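Local coordinates for protein peptide synthetase, module 7 (Actinoplanes teichomyceticus, PDB 4TX3) that probably serves as the condensation-like X-domain in the last module of the teicoplanin peptide synthetase, recruiting the oxygenases that crosslink the peptide, at residues 94-99 and 104-109; 49-54 and 125-130; 261-266 and 325-330; 268-273 and 282-287; 25-30 and 116-121. All blocks are in the same frame, centred on the assembly; numbering follows the deposited sequence.

Contact 1 of 5, residues 94-99 and 104-109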
# COMPACT_ATOMS: atom_id res chain seq x y z
N THR B 94 -10.82 25.44 -17.05
CA THR B 94 -12.15 25.79 -17.50
C THR B 94 -12.83 24.56 -18.10
O THR B 94 -12.30 23.92 -19.01
CB THR B 94 -12.09 26.92 -18.54
OG1 THR B 94 -11.41 26.45 -19.70
CG2 THR B 94 -11.32 28.11 -17.99
N PRO B 95 -14.01 24.20 -17.57
CA PRO B 95 -14.74 23.01 -18.02
C PRO B 95 -15.10 23.06 -19.50
O PRO B 95 -15.37 24.13 -20.06
CB PRO B 95 -16.01 23.02 -17.16
CG PRO B 95 -15.70 23.90 -16.01
CD PRO B 95 -14.75 24.93 -16.53
N VAL B 96 -15.08 21.89 -20.13
CA VAL B 96 -15.41 21.71 -21.53
C VAL B 96 -16.71 20.92 -21.62
O VAL B 96 -16.74 19.77 -21.17
CB VAL B 96 -14.28 20.95 -22.28
CG1 VAL B 96 -14.69 20.61 -23.70
CG2 VAL B 96 -12.98 21.75 -22.25
N PRO B 97 -17.79 21.53 -22.15
CA PRO B 97 -19.06 20.80 -22.28
C PRO B 97 -18.89 19.55 -23.15
O PRO B 97 -18.13 19.58 -24.14
CB PRO B 97 -20.01 21.81 -22.93
CG PRO B 97 -19.41 23.17 -22.61
CD PRO B 97 -17.90 22.94 -22.59
N ALA B 98 -19.55 18.46 -22.77
CA ALA B 98 -19.37 17.21 -23.48
C ALA B 98 -20.58 16.33 -23.31
O ALA B 98 -21.37 16.54 -22.40
CB ALA B 98 -18.13 16.48 -22.99
N THR B 99 -20.73 15.35 -24.20
CA THR B 99 -21.79 14.36 -24.08
C THR B 99 -21.18 12.98 -23.91
O THR B 99 -20.00 12.78 -24.20
CB THR B 99 -22.68 14.34 -25.31
OG1 THR B 99 -21.91 13.89 -26.43
CG2 THR B 99 -23.22 15.74 -25.60
N PRO B 104 -15.58 9.92 -25.57
CA PRO B 104 -14.40 9.10 -25.87
C PRO B 104 -13.47 9.75 -26.90
O PRO B 104 -12.25 9.75 -26.72
CB PRO B 104 -14.99 7.81 -26.42
CG PRO B 104 -16.40 7.76 -25.86
CD PRO B 104 -16.84 9.18 -25.84
N ALA B 105 -14.05 10.33 -27.94
CA ALA B 105 -13.30 11.06 -28.96
C ALA B 105 -12.49 12.21 -28.35
O ALA B 105 -11.31 12.40 -28.68
CB ALA B 105 -14.23 11.60 -30.03
N ARG B 106 -13.12 12.98 -27.48
CA ARG B 106 -12.45 14.10 -26.82
C ARG B 106 -11.30 13.63 -25.90
O ARG B 106 -10.23 14.26 -25.89
CB ARG B 106 -13.47 14.92 -26.02
CG ARG B 106 -14.48 15.64 -26.89
CD ARG B 106 -15.34 16.57 -26.06
NE ARG B 106 -15.40 17.90 -26.67
CZ ARG B 106 -16.48 18.40 -27.25
NH1 ARG B 106 -17.59 17.68 -27.28
NH2 ARG B 106 -16.45 19.61 -27.77
N LEU B 107 -11.55 12.56 -25.14
CA LEU B 107 -10.54 11.95 -24.29
C LEU B 107 -9.32 11.51 -25.09
O LEU B 107 -8.17 11.74 -24.68
CB LEU B 107 -11.13 10.76 -23.54
CG LEU B 107 -12.00 11.21 -22.38
CD1 LEU B 107 -12.79 10.05 -21.78
CD2 LEU B 107 -11.12 11.87 -21.34
N ALA B 108 -9.58 10.89 -26.23
CA ALA B 108 -8.52 10.39 -27.11
C ALA B 108 -7.67 11.52 -27.68
O ALA B 108 -6.45 11.44 -27.68
CB ALA B 108 -9.11 9.55 -28.23
N GLU B 109 -8.33 12.57 -28.18
CA GLU B 109 -7.60 13.69 -28.78
C GLU B 109 -6.70 14.40 -27.76
O GLU B 109 -5.56 14.75 -28.07
CB GLU B 109 -8.58 14.70 -29.38
CG GLU B 109 -7.93 16.04 -29.72
CD GLU B 109 -8.89 17.21 -29.57
OE1 GLU B 109 -8.77 17.97 -28.58
OE2 GLU B 109 -9.78 17.36 -30.45
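R106 reaches from its helix to V96, P97 and A98 of the edge strand and the loop after it. One arginine carries the whole helix side of this contact. The CA atoms of A98 and R106, the nearest pair, are 8.3 Å apart, so the long side chain spans the gap.

In the polar part the P97 carbonyl oxygen lies over the guanidinium group. P97 O is above the centre of one face, 3.6 Å from the R106 guanidinium plane. The nearest nitrogen, R106 NH1, is 3.7 Å from P97 O. The N-H groups therefore do not point at this oxygen, and the attraction is probably electrostatic. The bend of the arginine chain at chi3 (131°) turns the guanidinium face to P97 O. The strong partner of R106 NH1 is D102, which makes a salt bridge just before the helix.

The van der Waals part is thin. The methyl V96 CG1 lies 4.1 Å from R106 NE, at the guanidinium end, and the two side chains cross obliquely. A98 CB lies 4.1 Å from R106 CD, beside the aliphatic stem. An alanine here would probably leave D102 without its charged mate and P97 O without the group that lies under it.

The contact lies at the surface, within a beta-alpha-beta unit. Strand 96-97 leads through helix 103-112 into strand 123-129, which runs parallel to it. V96 pairs by backbone hydrogen bonds with L127 and A129. F128 of that strand touches both R106 and L107 under the helix.

Contact 2 of 5, residues 49-54 and 125-130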
# COMPACT_ATOMS: atom_id res chain seq x y z
N GLY B 49 -21.19 13.99 -8.41
CA GLY B 49 -21.44 14.74 -7.20
C GLY B 49 -21.12 16.21 -7.38
O GLY B 49 -20.85 16.65 -8.50
N ARG B 50 -21.16 16.97 -6.30
CA ARG B 50 -20.87 18.39 -6.42
C ARG B 50 -19.36 18.65 -6.36
O ARG B 50 -18.72 18.55 -5.32
CB ARG B 50 -21.62 19.19 -5.36
CG ARG B 50 -23.04 19.43 -5.81
CD ARG B 50 -23.77 20.38 -4.91
NE ARG B 50 -23.38 21.77 -5.14
CZ ARG B 50 -23.86 22.54 -6.12
NH1 ARG B 50 -24.75 22.04 -6.98
NH2 ARG B 50 -23.46 23.80 -6.23
N LEU B 51 -18.84 18.97 -7.53
CA LEU B 51 -17.43 19.18 -7.74
C LEU B 51 -17.05 20.65 -7.50
O LEU B 51 -17.63 21.56 -8.09
CB LEU B 51 -17.07 18.75 -9.17
CG LEU B 51 -15.65 19.01 -9.67
CD1 LEU B 51 -14.67 18.30 -8.75
CD2 LEU B 51 -15.50 18.54 -11.12
N ASP B 52 -16.08 20.87 -6.63
CA ASP B 52 -15.60 22.21 -6.41
C ASP B 52 -14.49 22.46 -7.44
O ASP B 52 -13.34 22.07 -7.24
CB ASP B 52 -15.11 22.36 -4.96
CG ASP B 52 -14.78 23.80 -4.57
OD1 ASP B 52 -14.39 24.60 -5.46
OD2 ASP B 52 -14.90 24.11 -3.36
N VAL B 53 -14.86 23.07 -8.56
CA VAL B 53 -13.96 23.16 -9.71
C VAL B 53 -12.74 24.04 -9.41
O VAL B 53 -11.61 23.68 -9.73
CB VAL B 53 -14.70 23.68 -10.97
CG1 VAL B 53 -13.76 23.73 -12.15
CG2 VAL B 53 -15.89 22.79 -11.30
N ALA B 54 -12.96 25.19 -8.76
CA ALA B 54 -11.82 26.01 -8.36
C ALA B 54 -10.87 25.24 -7.42
O ALA B 54 -9.64 25.39 -7.48
CB ALA B 54 -12.30 27.29 -7.71
N CYS B 125 -3.95 18.50 -18.19
CA CYS B 125 -5.22 18.06 -17.67
C CYS B 125 -6.37 18.77 -18.38
O CYS B 125 -6.18 19.87 -18.90
CB CYS B 125 -5.28 18.28 -16.15
SG CYS B 125 -4.98 19.98 -15.59
N GLU B 126 -7.53 18.13 -18.41
CA GLU B 126 -8.75 18.79 -18.88
C GLU B 126 -9.96 18.28 -18.11
O GLU B 126 -10.01 17.14 -17.65
CB GLU B 126 -8.93 18.58 -20.40
CG GLU B 126 -9.64 19.77 -21.10
CD GLU B 126 -9.70 19.64 -22.64
OE1 GLU B 126 -9.70 18.49 -23.16
OE2 GLU B 126 -9.77 20.68 -23.34
N LEU B 127 -10.95 19.15 -17.95
CA LEU B 127 -12.15 18.77 -17.23
C LEU B 127 -13.34 18.85 -18.18
O LEU B 127 -13.64 19.91 -18.73
CB LEU B 127 -12.35 19.65 -16.00
CG LEU B 127 -13.52 19.26 -15.10
CD1 LEU B 127 -13.33 17.87 -14.51
CD2 LEU B 127 -13.70 20.30 -13.99
N PHE B 128 -14.00 17.72 -18.36
CA PHE B 128 -15.18 17.63 -19.22
C PHE B 128 -16.46 17.69 -18.38
O PHE B 128 -16.58 16.98 -17.38
CB PHE B 128 -15.12 16.35 -20.06
CG PHE B 128 -13.95 16.30 -20.98
CD1 PHE B 128 -13.92 17.07 -22.14
CD2 PHE B 128 -12.84 15.53 -20.67
CE1 PHE B 128 -12.83 17.05 -22.98
CE2 PHE B 128 -11.74 15.50 -21.51
CZ PHE B 128 -11.74 16.27 -22.67
N ALA B 129 -17.39 18.56 -18.77
CA ALA B 129 -18.65 18.68 -18.03
C ALA B 129 -19.78 17.96 -18.77
O ALA B 129 -20.14 18.32 -19.89
CB ALA B 129 -18.99 20.13 -17.80
N LEU B 130 -20.33 16.94 -18.12
CA LEU B 130 -21.40 16.13 -18.69
C LEU B 130 -22.77 16.59 -18.22
O LEU B 130 -23.71 16.65 -19.01
CB LEU B 130 -21.20 14.67 -18.33
CG LEU B 130 -20.04 13.95 -19.02
CD1 LEU B 130 -19.73 12.70 -18.22
CD2 LEU B 130 -20.41 13.60 -20.46
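L51 is the first residue of 49-54 to meet segment 125-130. Its side chain and that of L127 reach toward each other, tip to tip. L51 CD2 is 3.8 Å from L127 CD2 and 4.1 Å from L127 CD1. Both leucines have CG anti to the backbone N (chi1 174° for L51, -175° for L127), and this sends L51 CD2 to the two methyls of L127.

D52 comes next and turns to its own helix. It is the N-cap: its OD1 accepts the backbone N of A55. Its backbone N is bonded to the hydroxyl of Y162. These bonds fix the start of the helix.

V53 is the first residue past the cap. Its CG1 packs 3.9 Å from L127 CD2. That one methyl of L127 thus touches both V53 and L51. The contact is apolar throughout.

The start of helix 53-66 is in this way laid against strand 123-129 of the five-stranded sheet. Strand 134-142 lies beside that strand, and its H135 touches both L51 and L127. Y162 of helix 148-166 touches L51 as well. L93 adds a further contact to L127, from the loop that leads to strand 96-97.

Contact 3 of 5, residues 261-266 and 325-330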
# COMPACT_ATOMS: atom_id res chain seq x y z
N MET B 261 6.38 -17.70 -10.45
CA MET B 261 5.57 -17.70 -11.65
C MET B 261 6.09 -16.79 -12.78
O MET B 261 6.02 -17.18 -13.95
CB MET B 261 4.13 -17.31 -11.30
CG MET B 261 3.17 -17.41 -12.46
SD MET B 261 2.92 -19.14 -12.92
CE MET B 261 2.54 -19.91 -11.34
N PRO B 262 6.59 -15.57 -12.46
CA PRO B 262 7.07 -14.74 -13.59
C PRO B 262 8.16 -15.42 -14.41
O PRO B 262 8.21 -15.26 -15.63
CB PRO B 262 7.62 -13.49 -12.90
CG PRO B 262 6.84 -13.40 -11.63
CD PRO B 262 6.59 -14.81 -11.19
N GLN B 263 9.00 -16.21 -13.76
CA GLN B 263 10.08 -16.89 -14.49
C GLN B 263 9.56 -18.12 -15.25
O GLN B 263 10.06 -18.44 -16.33
CB GLN B 263 11.20 -17.28 -13.53
CG GLN B 263 11.87 -16.11 -12.83
CD GLN B 263 13.01 -16.54 -11.90
OE1 GLN B 263 13.06 -17.68 -11.45
NE2 GLN B 263 13.93 -15.63 -11.64
N LEU B 264 8.56 -18.81 -14.70
CA LEU B 264 7.95 -19.94 -15.39
C LEU B 264 7.34 -19.53 -16.71
O LEU B 264 7.50 -20.21 -17.72
CB LEU B 264 6.87 -20.59 -14.53
CG LEU B 264 7.31 -21.31 -13.26
CD1 LEU B 264 6.16 -22.09 -12.69
CD2 LEU B 264 8.45 -22.23 -13.53
N VAL B 265 6.62 -18.40 -16.70
CA VAL B 265 5.97 -17.88 -17.89
C VAL B 265 7.03 -17.36 -18.87
O VAL B 265 6.90 -17.49 -20.09
CB VAL B 265 4.96 -16.75 -17.54
CG1 VAL B 265 4.36 -16.15 -18.78
CG2 VAL B 265 3.85 -17.30 -16.61
N GLN B 266 8.10 -16.79 -18.33
CA GLN B 266 9.18 -16.35 -19.19
C GLN B 266 9.80 -17.54 -19.93
O GLN B 266 10.13 -17.45 -21.11
CB GLN B 266 10.23 -15.61 -18.39
CG GLN B 266 11.35 -15.09 -19.24
CD GLN B 266 12.30 -14.26 -18.42
OE1 GLN B 266 11.99 -13.90 -17.29
NE2 GLN B 266 13.48 -13.97 -18.98
N ALA B 325 15.31 -23.45 -15.31
CA ALA B 325 16.57 -23.38 -14.59
C ALA B 325 17.57 -22.43 -15.27
O ALA B 325 18.30 -21.71 -14.58
CB ALA B 325 17.16 -24.77 -14.42
N ARG B 326 17.59 -22.41 -16.61
CA ARG B 326 18.45 -21.45 -17.33
C ARG B 326 17.98 -20.01 -17.14
O ARG B 326 18.80 -19.09 -16.99
CB ARG B 326 18.50 -21.77 -18.83
CG ARG B 326 19.29 -22.99 -19.18
CD ARG B 326 19.26 -23.28 -20.67
NE ARG B 326 19.53 -24.69 -20.92
CZ ARG B 326 19.49 -25.28 -22.11
NH1 ARG B 326 19.20 -24.58 -23.21
NH2 ARG B 326 19.76 -26.57 -22.21
N VAL B 327 16.66 -19.81 -17.18
CA VAL B 327 16.07 -18.49 -16.95
C VAL B 327 16.41 -18.03 -15.54
O VAL B 327 16.89 -16.92 -15.33
CB VAL B 327 14.52 -18.52 -17.13
CG1 VAL B 327 13.85 -17.32 -16.44
CG2 VAL B 327 14.17 -18.60 -18.61
N GLN B 328 16.18 -18.92 -14.58
CA GLN B 328 16.33 -18.59 -13.18
C GLN B 328 17.78 -18.28 -12.85
O GLN B 328 18.08 -17.37 -12.09
CB GLN B 328 15.79 -19.73 -12.32
CG GLN B 328 16.05 -19.59 -10.83
CD GLN B 328 15.46 -20.75 -10.04
OE1 GLN B 328 14.76 -21.61 -10.60
NE2 GLN B 328 15.73 -20.78 -8.73
N GLU B 329 18.69 -19.04 -13.45
CA GLU B 329 20.10 -18.76 -13.25
C GLU B 329 20.47 -17.39 -13.83
O GLU B 329 21.11 -16.58 -13.16
CB GLU B 329 20.96 -19.85 -13.87
CG GLU B 329 22.42 -19.55 -13.75
CD GLU B 329 23.27 -20.75 -14.08
OE1 GLU B 329 23.77 -20.82 -15.23
OE2 GLU B 329 23.43 -21.62 -13.19
N ALA B 330 20.06 -17.14 -15.08
CA ALA B 330 20.32 -15.86 -15.74
C ALA B 330 19.73 -14.67 -14.98
O ALA B 330 20.39 -13.64 -14.84
CB ALA B 330 19.77 -15.89 -17.16
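V327 and Q263 form the van der Waals part of this helix pair, with Q266 beside them. A valine methyl meets a methylene, a carbonyl and an amide. V327 CG1 lies 3.9 Å from Q263 CB and 4.0 Å from the backbone Q263 O. The same methyl, V327 CG1, is 4.0 Å from Q266 CD. It therefore rests between the stem of one glutamine and the amide of another, one helical turn apart.

The polar end of Q263 meets carbon, not a donor. Its OE1 is 3.5 Å from Q328 CB and 3.6 Å from Q328 CG. The two chains cross at about a right angle, with their amide planes 42° apart. Both are extended beyond CG, and the Q263 amide lies against the stem of Q328. An alanine in place of Q263 would probably leave the stem of Q328 without its neighbour and open a gap there.

The axes of the two segments approach to 9.2 Å at 125°. Helix 261-278 also rests on strand 363-369 and helix 244-255, while V327 touches T312 of strand 306-313.

The glutamines work here mainly through their methylene stems and flat amides. The helices are held by shape and van der Waals contact, with no bond between their amides.

Contact 4 of 5, residues 268-273 and 282-287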
# COMPACT_ATOMS: atom_id res chain seq x y z
N ALA B 268 8.26 -20.48 -20.66
CA ALA B 268 7.26 -20.94 -21.62
C ALA B 268 7.22 -20.07 -22.89
O ALA B 268 7.21 -20.59 -24.00
CB ALA B 268 5.89 -20.98 -20.95
N LEU B 269 7.19 -18.75 -22.70
CA LEU B 269 7.20 -17.81 -23.83
C LEU B 269 8.46 -17.96 -24.69
O LEU B 269 8.39 -17.89 -25.93
CB LEU B 269 7.09 -16.37 -23.32
CG LEU B 269 7.21 -15.27 -24.38
CD1 LEU B 269 6.08 -15.32 -25.40
CD2 LEU B 269 7.27 -13.89 -23.73
N ALA B 270 9.61 -18.18 -24.04
CA ALA B 270 10.86 -18.36 -24.77
C ALA B 270 10.77 -19.64 -25.62
O ALA B 270 11.25 -19.67 -26.76
CB ALA B 270 12.07 -18.41 -23.81
N MET B 271 10.16 -20.69 -25.08
CA MET B 271 9.99 -21.92 -25.84
C MET B 271 9.05 -21.67 -27.01
O MET B 271 9.23 -22.24 -28.10
CB MET B 271 9.43 -23.05 -24.97
CG MET B 271 10.43 -23.61 -23.99
SD MET B 271 9.60 -24.66 -22.79
CE MET B 271 9.90 -26.31 -23.46
N LEU B 272 8.06 -20.82 -26.80
CA LEU B 272 7.10 -20.53 -27.85
C LEU B 272 7.77 -19.79 -28.99
O LEU B 272 7.52 -20.08 -30.15
CB LEU B 272 5.92 -19.72 -27.31
CG LEU B 272 4.85 -19.29 -28.31
CD1 LEU B 272 4.21 -20.49 -29.03
CD2 LEU B 272 3.81 -18.46 -27.62
N LEU B 273 8.63 -18.84 -28.65
CA LEU B 273 9.28 -18.03 -29.69
C LEU B 273 10.27 -18.89 -30.49
O LEU B 273 10.36 -18.74 -31.70
CB LEU B 273 9.97 -16.81 -29.08
CG LEU B 273 9.02 -15.76 -28.49
CD1 LEU B 273 9.78 -14.78 -27.62
CD2 LEU B 273 8.31 -15.01 -29.60
N LEU B 282 17.73 -15.90 -27.38
CA LEU B 282 16.61 -14.97 -27.25
C LEU B 282 16.80 -14.02 -26.10
O LEU B 282 17.38 -14.39 -25.07
CB LEU B 282 15.30 -15.73 -27.05
CG LEU B 282 14.76 -16.62 -28.17
CD1 LEU B 282 13.42 -17.21 -27.75
CD2 LEU B 282 14.57 -15.81 -29.42
N VAL B 283 16.33 -12.79 -26.27
CA VAL B 283 16.27 -11.85 -25.17
C VAL B 283 14.82 -11.45 -24.93
O VAL B 283 14.16 -10.90 -25.81
CB VAL B 283 17.14 -10.60 -25.42
CG1 VAL B 283 17.00 -9.63 -24.25
CG2 VAL B 283 18.60 -10.98 -25.60
N ILE B 284 14.32 -11.75 -23.75
CA ILE B 284 13.01 -11.30 -23.33
C ILE B 284 13.15 -10.29 -22.22
O ILE B 284 13.77 -10.57 -21.18
CB ILE B 284 12.15 -12.44 -22.84
CG1 ILE B 284 11.93 -13.44 -23.98
CG2 ILE B 284 10.83 -11.89 -22.29
CD1 ILE B 284 11.09 -14.63 -23.60
N GLY B 285 12.60 -9.10 -22.43
CA GLY B 285 12.73 -8.03 -21.46
C GLY B 285 11.49 -7.87 -20.60
O GLY B 285 10.40 -8.35 -20.93
N THR B 286 11.68 -7.19 -19.48
CA THR B 286 10.61 -6.89 -18.55
C THR B 286 10.86 -5.52 -17.91
O THR B 286 11.99 -5.04 -17.90
CB THR B 286 10.48 -7.97 -17.45
OG1 THR B 286 9.18 -7.90 -16.86
CG2 THR B 286 11.55 -7.79 -16.38
N THR B 287 9.80 -4.91 -17.39
CA THR B 287 9.94 -3.63 -16.72
C THR B 287 9.72 -3.79 -15.21
O THR B 287 8.65 -4.17 -14.76
CB THR B 287 8.97 -2.59 -17.28
OG1 THR B 287 9.23 -2.44 -18.68
CG2 THR B 287 9.16 -1.24 -16.60
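I284 has CG1 anti to its carbonyl carbon (chi1 -62°) and CD1 fully extended beyond it (chi2 180°). This drives CD1 into the helix, onto L269, A270 and L273. L282, two residues back on the same strand face, has a similar shape, and its CD1 lands on A270 and L273.

I284 CD1 sits in a small apolar nest. It is 3.9 Å from L269 CD2 and 3.9 Å from A270 CB. The backbone A270 N is equally near. L273 CD1 completes the nest at 4.2 Å from I284 CD1. The small side chain of A270 probably lets the strand come near the helix backbone.

Helix 261-278 and strand 281-288 follow each other and pack together, in the C-terminal half of the condensation-domain fold. The two short axes pass at 9.7 Å, at 137° between their directions. This strand is hydrogen-bonded to strand 306-313 through L282 with T312 and I284 with V310. G285 bonds with V363 and L365, so strand 363-369 also runs beside it. L269 touches V363 there.

L282 CD1 is 3.7 Å from L273 CB and 3.4 Å from A270 O. The carbonyl of A270 also takes a weak hydrogen bond from T274 OG1. All five touching residues are buried. Helix 429-448 packs on another side of the helix, against A268 and L272.

Contact 5 of 5, residues 25-30 and 116-121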
# COMPACT_ATOMS: atom_id res chain seq x y z
N ARG B 25 16.85 9.47 -23.20
CA ARG B 25 16.38 8.66 -24.32
C ARG B 25 14.98 9.10 -24.74
O ARG B 25 14.69 9.23 -25.92
CB ARG B 25 16.38 7.18 -24.00
CG ARG B 25 15.93 6.34 -25.19
CD ARG B 25 16.14 4.86 -24.97
NE ARG B 25 15.25 4.10 -25.83
CZ ARG B 25 15.57 3.67 -27.04
NH1 ARG B 25 16.80 3.91 -27.53
NH2 ARG B 25 14.67 3.00 -27.76
N ALA B 26 14.12 9.31 -23.75
CA ALA B 26 12.79 9.85 -24.02
C ALA B 26 12.91 11.17 -24.79
O ALA B 26 12.23 11.36 -25.80
CB ALA B 26 12.02 10.05 -22.72
N TRP B 27 13.78 12.06 -24.33
CA TRP B 27 13.94 13.37 -24.94
C TRP B 27 14.41 13.26 -26.38
O TRP B 27 13.84 13.88 -27.28
CB TRP B 27 14.91 14.21 -24.12
CG TRP B 27 14.96 15.69 -24.43
CD1 TRP B 27 14.22 16.67 -23.85
CD2 TRP B 27 15.81 16.35 -25.38
NE1 TRP B 27 14.55 17.90 -24.37
CE2 TRP B 27 15.52 17.72 -25.31
CE3 TRP B 27 16.79 15.90 -26.28
CZ2 TRP B 27 16.17 18.66 -26.11
CZ3 TRP B 27 17.44 16.83 -27.07
CH2 TRP B 27 17.13 18.20 -26.98
N LEU B 28 15.45 12.47 -26.60
CA LEU B 28 16.00 12.29 -27.94
C LEU B 28 15.00 11.68 -28.93
O LEU B 28 14.96 12.06 -30.09
CB LEU B 28 17.25 11.41 -27.88
CG LEU B 28 18.39 12.20 -27.27
CD1 LEU B 28 19.44 11.27 -26.74
CD2 LEU B 28 18.97 13.13 -28.31
N LEU B 29 14.18 10.74 -28.47
CA LEU B 29 13.26 10.06 -29.38
C LEU B 29 11.92 10.76 -29.42
O LEU B 29 10.90 10.15 -29.77
CB LEU B 29 13.08 8.60 -28.96
CG LEU B 29 14.35 7.75 -28.91
CD1 LEU B 29 14.02 6.28 -28.77
CD2 LEU B 29 15.26 8.01 -30.11
N ALA B 30 11.91 12.03 -29.06
CA ALA B 30 10.66 12.79 -29.05
C ALA B 30 10.28 13.27 -30.46
O ALA B 30 11.07 13.93 -31.16
CB ALA B 30 10.76 13.96 -28.09
N ASP B 116 5.93 19.47 -26.61
CA ASP B 116 7.30 19.95 -26.90
C ASP B 116 8.02 20.15 -25.56
O ASP B 116 7.91 21.21 -24.93
CB ASP B 116 7.29 21.23 -27.73
CG ASP B 116 8.66 21.90 -27.83
OD1 ASP B 116 9.70 21.29 -27.49
OD2 ASP B 116 8.70 23.07 -28.26
N LEU B 117 8.74 19.12 -25.14
CA LEU B 117 9.39 19.10 -23.83
C LEU B 117 10.44 20.20 -23.60
O LEU B 117 10.92 20.38 -22.48
CB LEU B 117 10.04 17.72 -23.62
CG LEU B 117 8.97 16.64 -23.75
CD1 LEU B 117 9.56 15.25 -23.97
CD2 LEU B 117 8.09 16.67 -22.51
N THR B 118 10.79 20.95 -24.65
CA THR B 118 11.71 22.08 -24.45
C THR B 118 10.98 23.31 -23.89
O THR B 118 11.60 24.17 -23.28
CB THR B 118 12.46 22.47 -25.75
OG1 THR B 118 11.52 22.76 -26.79
CG2 THR B 118 13.31 21.32 -26.20
N ARG B 119 9.66 23.41 -24.09
CA ARG B 119 8.94 24.58 -23.58
C ARG B 119 7.63 24.25 -22.86
O ARG B 119 7.03 25.14 -22.27
CB ARG B 119 8.68 25.58 -24.72
CG ARG B 119 7.71 25.13 -25.82
CD ARG B 119 7.51 26.23 -26.88
NE ARG B 119 8.79 26.69 -27.42
CZ ARG B 119 9.27 26.35 -28.62
NH1 ARG B 119 8.56 25.56 -29.41
NH2 ARG B 119 10.45 26.81 -29.03
N ASP B 120 7.18 23.00 -22.89
CA ASP B 120 5.94 22.61 -22.21
C ASP B 120 6.20 21.83 -20.92
O ASP B 120 7.14 21.06 -20.85
CB ASP B 120 5.04 21.75 -23.10
CG ASP B 120 4.59 22.45 -24.37
OD1 ASP B 120 4.55 23.70 -24.39
OD2 ASP B 120 4.26 21.73 -25.34
N MET B 121 5.35 22.01 -19.92
CA MET B 121 5.34 21.11 -18.78
C MET B 121 4.94 19.70 -19.27
O MET B 121 4.11 19.56 -20.17
CB MET B 121 4.38 21.61 -17.70
CG MET B 121 4.55 23.07 -17.34
SD MET B 121 5.94 23.36 -16.24
CE MET B 121 6.17 25.13 -16.42
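W27 meets T118 and L117 with its indole ring. T118 CG2 is 3.9 Å from W27 CZ2 and 4.1 Å from W27 NE1. The two side chains cross at about a right angle. L117 CB lies 4.3 Å from W27 CD1, further along the ring. A looser touch joins A30 CB to L117 CD1 at 4.5 Å. The tryptophan has CG anti to its backbone N (chi1 -167°), and this carries the ring from the side of the helix to the loop.

Second-shell bonds hold both sides in place. W27 NE1 donates to the carbonyl of F74, which probably fixes the turn of the ring. L117 makes a backbone hydrogen bond with F74 too, so the same residue ties both partners. T118 is set by D116. D116 OD1 accepts T118 N at 3.1 Å, from well above the carboxylate plane. D116 OD2 makes a salt bridge with R119 NH1 at 2.7 Å. D116 O takes both R119 N and D120 N. The D116 N bonds back to D120 OD2 at 3.1 Å, closing the loop on itself.

A sulfate ion, probably from the crystallisation liquor, lies about 3 Å from the side chain of A30. Helix 21-28 ends two residues before A30. The loop that packs on its last turn, between helix 103-112 and strand 123-129, is built on an Asx turn at D116.

In the fold
Contacts 1, 2 and 5 lie in the N-terminal half of the chain, contacts 3 and 4 in the C-terminal half, as expected for the two-lobed condensation-domain fold. Contact 1 is at the surface and rests on an arginine over a carbonyl. Contact 2 is partly buried and made of methyl groups. The two touch, because strands 96-97 and 123-129 are neighbours in one sheet. Contact 5 is partly buried and rests on a tryptophan ring against a loop. Contacts 3 and 4 share helix 261-278, with centres about 10 Å apart. Its glutamine end meets another helix at the partly buried contact 3. Its leucine and alanine face meets a strand at contact 4, which is fully buried.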